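Local coordinates for protein serine repeat antigen 5 (Plasmodium falciparum, PDB 6X42) that has the fold of a papain-family cysteine protease and, as a pseudo-zymogen of the malaria parasite, probably does not work as an ordinary protease, at residues L42-Q47 / W246-G251; S58-E63 / K186-A191. One frame throughout, in Å; residues are numbered along the deposited sequence.

Contact 1 and contact 2 both tie the region of helix 53-68 to the strand-rich half of the papain fold, but at different depths. Contact 1 joins the loop 42-47 ahead of the helix to the loop 246-251; it is partly buried and relies on backbone bridging, a valine set against a glycine and an indole beside a glutamine. Contact 2 is buried near the centre of the chain, where the helix itself meets strand 189-193 through a histidine, a serine and an isoleucine. The two are coupled directly: E45 of contact 1 makes a salt bridge with K59 of contact 2, and L42 packs on Y60 and E63.

Contact 1: residues L42-Q47 / W246-G251; sequences LQVEDQ and WGPYWG
The loop ahead of helix 53-68 and the loop between strands 236-243 and 255-259 meet backbone to backbone, E45 and D46 running beside W246 and G247 in a partly buried contact. D46 and W246 form a single beta bridge, and G247 N donates to E45 O at 2.9 Å. That bond is bent, 140° at the hydrogen, and its donor sits above the carbonyl plane. V44 sends CG1, anti to its backbone N (chi1 169°), against the G247 backbone, 3.4 Å from G247 C. The same methyl group reaches P248 CD at 4.3 Å, P248 being the second residue of the type I turn from G247 to W250. On the solvent side D46 lays its CB 3.8 Å from G247 CA, while its OD1 is bonded to G48 N. Q47 and W246 extend side by side in the same direction, amide and indole planes 68° apart. The amide lies at the pyrrole edge of the indole, Q47 CD 3.7 Å from W246 NE1. S245 OG bonds Q47 OE1 and C50 O takes Q47 NE2, pinning the amide's rotation. W246 also meets the ring of H219. In papain-like enzymes a glutamine at this place helps form the oxyanion hole and a tryptophan shields the hydrogen bond between the active-site histidine and asparagine; Q47, W246 and H219 are consistent with that cleft, retained here in a pseudo-zymogen.

Contact 2: residues S58-E63 / K186-A191; sequences SKYHLE and KGSVIA
The imidazole of H61 has the backbone of strand 189-193 over one face, at I190 N, and the hydroxyl of S188 at its edge, near the ring plane, while S188 CB approaches the Y60 ring obliquely, 3.9 Å from Y60 CE2. The ring of F277 also meets the imidazole, their planes about 60° apart. The H61 ND1 to S188 OG hydrogen bond is 3.0 Å long and nearly straight, at 165°. S188 OG also bonds T64 OG1 one turn along the helix, so this buried hydroxyl is held by two bonds. At the other end of the imidazole, H61 NE2 pairs with F277 N of strand 273-280. Held at both nitrogens, the ring is fixed in its rotation. Its position follows from chi1 of -176°, which sets CG opposite the backbone N and carries the ring out from the helix to the strand. Aliphatic groups add to the contact. I190 crosses H61 at about a right angle, its CG1 3.8 Å from H61 CB, and its terminal CD1 extends to S58 CA, also at 3.8 Å. K186 brings its CD obliquely to within 3.9 Å of H61 CE1 before its ammonium turns off to a salt bridge with E182. G187, with positive phi, is where the chain leaves helix 172-186 and swings round into the strand. Helix and strand segments run nearly antiparallel, their axes 7.8 Å apart at closest approach. V189 faces away from the helix, toward I223 and I276. This is the interdomain core of the papain fold: the long central helix, which in active relatives starts at the catalytic cysteine, lies against the beta sheet of the other domain.

Contact 1: residues L42-Q47 / W246-G251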
ATOM      1  N   LEU A  42     -10.446  -7.854   2.974  1.00 19.50           N
ATOM      2  CA  LEU A  42     -10.329  -6.589   2.247  1.00 17.78           C
ATOM      3  C   LEU A  42     -10.195  -6.918   0.760  1.00 17.53           C
ATOM      4  O   LEU A  42      -9.111  -7.263   0.280  1.00 18.04           O
ATOM      5  CB  LEU A  42      -9.116  -5.819   2.752  1.00 17.71           C
ATOM      6  CG  LEU A  42      -9.144  -5.359   4.216  1.00 17.82           C
ATOM      7  CD1 LEU A  42      -7.741  -4.917   4.688  1.00 18.92           C
ATOM      8  CD2 LEU A  42     -10.153  -4.234   4.385  1.00 19.89           C
ATOM      9  N   GLN A  43     -11.294  -6.846   0.023  1.00 17.67           N
ATOM     10  CA  GLN A  43     -11.274  -7.314  -1.350  1.00 18.21           C
ATOM     11  C   GLN A  43     -10.499  -6.336  -2.225  1.00 15.78           C
ATOM     12  O   GLN A  43     -10.411  -5.143  -1.933  1.00 16.56           O
ATOM     13  CB  GLN A  43     -12.691  -7.492  -1.877  1.00 23.39           C
ATOM     14  CG  GLN A  43     -13.466  -8.610  -1.163  1.00 31.86           C
ATOM     15  CD  GLN A  43     -12.689  -9.946  -1.112  1.00 39.84           C
ATOM     16  OE1 GLN A  43     -12.480 -10.612  -2.135  1.00 42.67           O
ATOM     17  NE2 GLN A  43     -12.271 -10.339   0.093  1.00 42.56           N
ATOM     18  N   VAL A  44      -9.946  -6.864  -3.318  1.00 16.09           N
ATOM     19  CA  VAL A  44      -9.237  -6.051  -4.295  1.00 14.41           C
ATOM     20  C   VAL A  44     -10.187  -5.046  -4.933  1.00 15.50           C
ATOM     21  O   VAL A  44     -11.359  -5.345  -5.206  1.00 17.79           O
ATOM     22  CB  VAL A  44      -8.619  -6.991  -5.344  1.00 15.89           C
ATOM     23  CG1 VAL A  44      -8.074  -6.231  -6.553  1.00 16.54           C
ATOM     24  CG2 VAL A  44      -7.523  -7.831  -4.698  1.00 17.07           C
ATOM     25  N   GLU A  45      -9.681  -3.838  -5.162  1.00 14.20           N
ATOM     26  CA  GLU A  45     -10.416  -2.744  -5.786  1.00 14.07           C
ATOM     27  C   GLU A  45      -9.851  -2.432  -7.170  1.00 13.67           C
ATOM     28  O   GLU A  45      -8.781  -2.896  -7.548  1.00 13.99           O
ATOM     29  CB  GLU A  45     -10.423  -1.518  -4.870  1.00 15.85           C
ATOM     30  CG  GLU A  45     -11.099  -1.838  -3.534  1.00 16.84           C
ATOM     31  CD  GLU A  45     -11.271  -0.649  -2.616  1.00 17.04           C
ATOM     32  OE1 GLU A  45     -11.714   0.406  -3.084  1.00 18.23           O
ATOM     33  OE2 GLU A  45     -10.997  -0.774  -1.412  1.00 18.00           O
ATOM     34  N   ASP A  46     -10.632  -1.669  -7.944  1.00 14.32           N
ATOM     35  CA  ASP A  46     -10.314  -1.289  -9.321  1.00 14.33           C
ATOM     36  C   ASP A  46     -10.343   0.229  -9.424  1.00 13.75           C
ATOM     37  O   ASP A  46     -11.417   0.846  -9.390  1.00 15.18           O
ATOM     38  CB  ASP A  46     -11.315  -1.936 -10.291  1.00 15.02           C
ATOM     39  CG  ASP A  46     -10.987  -1.730 -11.769  1.00 16.17           C
ATOM     40  OD1 ASP A  46     -10.069  -0.950 -12.101  1.00 16.59           O
ATOM     41  OD2 ASP A  46     -11.705  -2.362 -12.596  1.00 17.76           O
ATOM     42  N   GLN A  47      -9.168   0.843  -9.548  1.00 13.28           N
ATOM     43  CA  GLN A  47      -9.052   2.290  -9.676  1.00 12.69           C
ATOM     44  C   GLN A  47      -9.561   2.822 -11.017  1.00 12.44           C
ATOM     45  O   GLN A  47      -9.728   4.043 -11.173  1.00 12.71           O
ATOM     46  CB  GLN A  47      -7.612   2.725  -9.479  1.00 12.94           C
ATOM     47  CG  GLN A  47      -6.690   2.364 -10.615  1.00 12.80           C
ATOM     48  CD  GLN A  47      -5.240   2.674 -10.320  1.00 13.08           C
ATOM     49  OE1 GLN A  47      -4.569   1.974  -9.561  1.00 14.44           O
ATOM     50  NE2 GLN A  47      -4.741   3.745 -10.908  1.00 14.32           N
ATOM     51  N   TRP A 246      -5.989  -2.796  -9.706  1.00 13.20           N
ATOM     52  CA  TRP A 246      -6.480  -2.903 -11.078  1.00 13.17           C
ATOM     53  C   TRP A 246      -7.574  -3.957 -11.184  1.00 13.28           C
ATOM     54  O   TRP A 246      -7.850  -4.485 -12.273  1.00 14.35           O
ATOM     55  CB  TRP A 246      -5.335  -3.165 -12.056  1.00 14.04           C
ATOM     56  CG  TRP A 246      -4.353  -2.022 -12.192  1.00 13.56           C
ATOM     57  CD1 TRP A 246      -4.472  -0.756 -11.703  1.00 15.02           C
ATOM     58  CD2 TRP A 246      -3.095  -2.067 -12.875  1.00 13.60           C
ATOM     59  NE1 TRP A 246      -3.351  -0.020 -12.019  1.00 16.52           N
ATOM     60  CE2 TRP A 246      -2.499  -0.799 -12.750  1.00 14.91           C
ATOM     61  CE3 TRP A 246      -2.410  -3.069 -13.576  1.00 15.91           C
ATOM     62  CZ2 TRP A 246      -1.241  -0.510 -13.281  1.00 16.19           C
ATOM     63  CZ3 TRP A 246      -1.180  -2.772 -14.114  1.00 16.03           C
ATOM     64  CH2 TRP A 246      -0.604  -1.506 -13.960  1.00 17.01           C
ATOM     65  N   GLY A 247      -8.227  -4.242 -10.063  1.00 13.80           N
ATOM     66  CA  GLY A 247      -9.324  -5.171 -10.025  1.00 14.26           C
ATOM     67  C   GLY A 247      -8.881  -6.605  -9.846  1.00 14.37           C
ATOM     68  O   GLY A 247      -7.701  -6.946  -9.955  1.00 14.12           O
ATOM     69  N   PRO A 248      -9.847  -7.481  -9.558  1.00 14.61           N
ATOM     70  CA  PRO A 248      -9.529  -8.872  -9.207  1.00 14.87           C
ATOM     71  C   PRO A 248      -9.269  -9.788 -10.390  1.00 15.39           C
ATOM     72  O   PRO A 248      -8.988 -10.972 -10.178  1.00 17.69           O
ATOM     73  CB  PRO A 248     -10.775  -9.316  -8.440  1.00 17.08           C
ATOM     74  CG  PRO A 248     -11.893  -8.510  -9.078  1.00 17.70           C
ATOM     75  CD  PRO A 248     -11.265  -7.160  -9.344  1.00 16.84           C
ATOM     76  N   TYR A 249      -9.313  -9.297 -11.619  1.00 15.76           N
ATOM     77  CA  TYR A 249      -8.979 -10.087 -12.800  1.00 17.55           C
ATOM     78  C   TYR A 249      -7.598  -9.760 -13.348  1.00 17.91           C
ATOM     79  O   TYR A 249      -7.151 -10.405 -14.308  1.00 21.22           O
ATOM     80  CB  TYR A 249     -10.095  -9.966 -13.857  1.00 20.92           C
ATOM     81  CG  TYR A 249     -11.427 -10.304 -13.242  1.00 26.18           C
ATOM     82  CD1 TYR A 249     -11.773 -11.613 -12.960  1.00 28.14           C
ATOM     83  CD2 TYR A 249     -12.326  -9.303 -12.901  1.00 28.48           C
ATOM     84  CE1 TYR A 249     -13.017 -11.911 -12.365  1.00 30.18           C
ATOM     85  CE2 TYR A 249     -13.521  -9.578 -12.315  1.00 31.60           C
ATOM     86  CZ  TYR A 249     -13.864 -10.874 -12.038  1.00 32.14           C
ATOM     87  OH  TYR A 249     -15.088 -11.117 -11.459  1.00 37.01           O
ATOM     88  N   TRP A 250      -6.895  -8.815 -12.735  1.00 15.18           N
ATOM     89  CA  TRP A 250      -5.542  -8.478 -13.125  1.00 15.06           C
ATOM     90  C   TRP A 250      -4.568  -9.363 -12.350  1.00 15.33           C
ATOM     91  O   TRP A 250      -4.734  -9.590 -11.148  1.00 16.08           O
ATOM     92  CB  TRP A 250      -5.264  -6.981 -12.840  1.00 14.86           C
ATOM     93  CG  TRP A 250      -3.891  -6.677 -13.291  1.00 13.78           C
ATOM     94  CD1 TRP A 250      -3.492  -6.375 -14.557  1.00 14.01           C
ATOM     95  CD2 TRP A 250      -2.701  -6.770 -12.513  1.00 13.96           C
ATOM     96  NE1 TRP A 250      -2.142  -6.274 -14.621  1.00 13.91           N
ATOM     97  CE2 TRP A 250      -1.619  -6.523 -13.380  1.00 13.48           C
ATOM     98  CE3 TRP A 250      -2.441  -7.023 -11.160  1.00 14.31           C
ATOM     99  CZ2 TRP A 250      -0.300  -6.534 -12.950  1.00 13.66           C
ATOM    100  CZ3 TRP A 250      -1.132  -7.046 -10.743  1.00 14.69           C
ATOM    101  CH2 TRP A 250      -0.068  -6.801 -11.632  1.00 14.86           C
ATOM    102  N   GLY A 251      -3.526  -9.831 -13.027  1.00 16.34           N
ATOM    103  CA  GLY A 251      -2.454 -10.545 -12.322  1.00 17.48           C
ATOM    104  C   GLY A 251      -2.934 -11.895 -11.847  1.00 18.16           C
ATOM    105  O   GLY A 251      -3.472 -12.682 -12.630  1.00 23.95           O
TER

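Contact 2: residues S58-E63 / K186-A191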
ATOM      1  N   SER A  58      -2.454   3.870  -0.071  1.00 12.17           N
ATOM      2  CA  SER A  58      -2.368   4.531   1.224  1.00 12.71           C
ATOM      3  C   SER A  58      -3.537   4.136   2.110  1.00 13.01           C
ATOM      4  O   SER A  58      -3.360   3.863   3.304  1.00 14.34           O
ATOM      5  CB  SER A  58      -2.326   6.047   1.048  1.00 13.13           C
ATOM      6  OG  SER A  58      -1.142   6.498   0.418  1.00 14.12           O
ATOM      7  N   LYS A  59      -4.743   4.101   1.547  1.00 13.17           N
ATOM      8  CA  LYS A  59      -5.906   3.754   2.355  1.00 13.44           C
ATOM      9  C   LYS A  59      -5.868   2.287   2.769  1.00 13.89           C
ATOM     10  O   LYS A  59      -6.300   1.938   3.878  1.00 14.57           O
ATOM     11  CB  LYS A  59      -7.217   4.121   1.648  1.00 14.11           C
ATOM     12  CG  LYS A  59      -7.766   3.060   0.714  1.00 14.59           C
ATOM     13  CD  LYS A  59      -8.987   3.555  -0.084  1.00 14.69           C
ATOM     14  CE  LYS A  59      -9.640   2.446  -0.861  1.00 15.40           C
ATOM     15  NZ  LYS A  59     -10.545   1.634  -0.005  1.00 15.34           N
ATOM     16  N   TYR A  60      -5.362   1.410   1.894  1.00 13.27           N
ATOM     17  CA  TYR A  60      -5.256   0.002   2.259  1.00 13.36           C
ATOM     18  C   TYR A  60      -4.305  -0.188   3.437  1.00 13.38           C
ATOM     19  O   TYR A  60      -4.554  -1.006   4.317  1.00 13.76           O
ATOM     20  CB  TYR A  60      -4.813  -0.834   1.071  1.00 13.69           C
ATOM     21  CG  TYR A  60      -4.616  -2.294   1.389  1.00 13.39           C
ATOM     22  CD1 TYR A  60      -5.694  -3.185   1.444  1.00 14.46           C
ATOM     23  CD2 TYR A  60      -3.352  -2.786   1.687  1.00 14.31           C
ATOM     24  CE1 TYR A  60      -5.502  -4.532   1.716  1.00 16.13           C
ATOM     25  CE2 TYR A  60      -3.150  -4.118   1.960  1.00 14.67           C
ATOM     26  CZ  TYR A  60      -4.218  -4.994   1.981  1.00 15.32           C
ATOM     27  OH  TYR A  60      -3.959  -6.327   2.236  1.00 18.10           O
ATOM     28  N   HIS A  61      -3.212   0.573   3.468  1.00 13.00           N
ATOM     29  CA  HIS A  61      -2.293   0.526   4.602  1.00 13.05           C
ATOM     30  C   HIS A  61      -3.006   0.898   5.903  1.00 13.73           C
ATOM     31  O   HIS A  61      -2.815   0.232   6.921  1.00 14.80           O
ATOM     32  CB  HIS A  61      -1.087   1.413   4.281  1.00 13.62           C
ATOM     33  CG  HIS A  61       0.009   1.401   5.308  1.00 13.51           C
ATOM     34  ND1 HIS A  61       0.632   0.257   5.751  1.00 13.94           N
ATOM     35  CD2 HIS A  61       0.635   2.425   5.933  1.00 14.11           C
ATOM     36  CE1 HIS A  61       1.567   0.584   6.633  1.00 14.30           C
ATOM     37  NE2 HIS A  61       1.611   1.896   6.740  1.00 14.45           N
ATOM     38  N   LEU A  62      -3.863   1.926   5.882  1.00 14.20           N
ATOM     39  CA  LEU A  62      -4.673   2.229   7.059  1.00 15.34           C
ATOM     40  C   LEU A  62      -5.690   1.129   7.349  1.00 15.27           C
ATOM     41  O   LEU A  62      -5.956   0.825   8.522  1.00 16.75           O
ATOM     42  CB  LEU A  62      -5.379   3.574   6.905  1.00 16.15           C
ATOM     43  CG  LEU A  62      -4.554   4.838   7.004  1.00 19.97           C
ATOM     44  CD1 LEU A  62      -5.482   6.053   6.949  1.00 21.41           C
ATOM     45  CD2 LEU A  62      -3.745   4.848   8.306  1.00 21.29           C
ATOM     46  N   GLU A  63      -6.286   0.534   6.307  1.00 15.01           N
ATOM     47  CA  GLU A  63      -7.229  -0.574   6.515  1.00 15.22           C
ATOM     48  C   GLU A  63      -6.548  -1.772   7.195  1.00 16.23           C
ATOM     49  O   GLU A  63      -7.133  -2.401   8.086  1.00 16.99           O
ATOM     50  CB  GLU A  63      -7.891  -0.994   5.195  1.00 15.78           C
ATOM     51  CG  GLU A  63      -8.827   0.094   4.643  1.00 15.68           C
ATOM     52  CD  GLU A  63      -9.104  -0.009   3.143  1.00 16.05           C
ATOM     53  OE1 GLU A  63      -8.566  -0.937   2.484  1.00 16.27           O
ATOM     54  OE2 GLU A  63      -9.872   0.846   2.622  1.00 16.46           O
ATOM     55  N   LYS A 186       2.027  -4.093  10.929  1.00 17.33           N
ATOM     56  CA  LYS A 186       0.978  -3.216  10.427  1.00 17.59           C
ATOM     57  C   LYS A 186       0.076  -3.861   9.386  1.00 16.67           C
ATOM     58  O   LYS A 186      -0.945  -3.261   9.018  1.00 17.49           O
ATOM     59  CB  LYS A 186       1.599  -1.950   9.832  1.00 17.05           C
ATOM     60  CG  LYS A 186       2.215  -1.007  10.874  1.00 18.94           C
ATOM     61  CD  LYS A 186       3.055   0.105  10.233  1.00 19.98           C
ATOM     62  CE  LYS A 186       3.469   1.122  11.247  1.00 21.73           C
ATOM     63  NZ  LYS A 186       4.637   0.661  12.015  1.00 23.61           N
ATOM     64  N   GLY A 187       0.428  -5.051   8.889  1.00 15.63           N
ATOM     65  CA  GLY A 187      -0.354  -5.759   7.901  1.00 16.42           C
ATOM     66  C   GLY A 187       0.053  -5.491   6.472  1.00 14.42           C
ATOM     67  O   GLY A 187      -0.375  -6.232   5.568  1.00 15.76           O
ATOM     68  N   SER A 188       0.870  -4.473   6.236  1.00 14.03           N
ATOM     69  CA  SER A 188       1.245  -4.078   4.886  1.00 13.35           C
ATOM     70  C   SER A 188       2.274  -2.958   4.994  1.00 13.24           C
ATOM     71  O   SER A 188       2.428  -2.333   6.050  1.00 13.56           O
ATOM     72  CB  SER A 188       0.048  -3.543   4.097  1.00 13.30           C
ATOM     73  OG  SER A 188      -0.482  -2.355   4.699  1.00 14.10           O
ATOM     74  N   VAL A 189       2.918  -2.669   3.861  1.00 12.63           N
ATOM     75  CA  VAL A 189       3.520  -1.367   3.619  1.00 12.69           C
ATOM     76  C   VAL A 189       2.989  -0.850   2.288  1.00 11.38           C
ATOM     77  O   VAL A 189       2.467  -1.607   1.465  1.00 12.59           O
ATOM     78  CB  VAL A 189       5.064  -1.389   3.609  1.00 13.36           C
ATOM     79  CG1 VAL A 189       5.610  -1.900   4.923  1.00 14.98           C
ATOM     80  CG2 VAL A 189       5.599  -2.197   2.418  1.00 13.97           C
ATOM     81  N   ILE A 190       3.125   0.458   2.078  1.00 12.01           N
ATOM     82  CA  ILE A 190       2.956   1.062   0.766  1.00 11.53           C
ATOM     83  C   ILE A 190       4.265   0.872   0.018  1.00 11.92           C
ATOM     84  O   ILE A 190       5.338   1.060   0.603  1.00 12.37           O
ATOM     85  CB  ILE A 190       2.617   2.554   0.918  1.00 11.59           C
ATOM     86  CG1 ILE A 190       1.378   2.775   1.787  1.00 13.26           C
ATOM     87  CG2 ILE A 190       2.473   3.188  -0.469  1.00 13.29           C
ATOM     88  CD1 ILE A 190       1.281   4.209   2.320  1.00 14.18           C
ATOM     89  N   ALA A 191       4.199   0.488  -1.253  1.00 11.34           N
ATOM     90  CA  ALA A 191       5.405   0.363  -2.065  1.00 11.29           C
ATOM     91  C   ALA A 191       5.214   1.093  -3.378  1.00 11.59           C
ATOM     92  O   ALA A 191       4.106   1.097  -3.934  1.00 12.81           O
ATOM     93  CB  ALA A 191       5.770  -1.105  -2.345  1.00 12.61           C
TER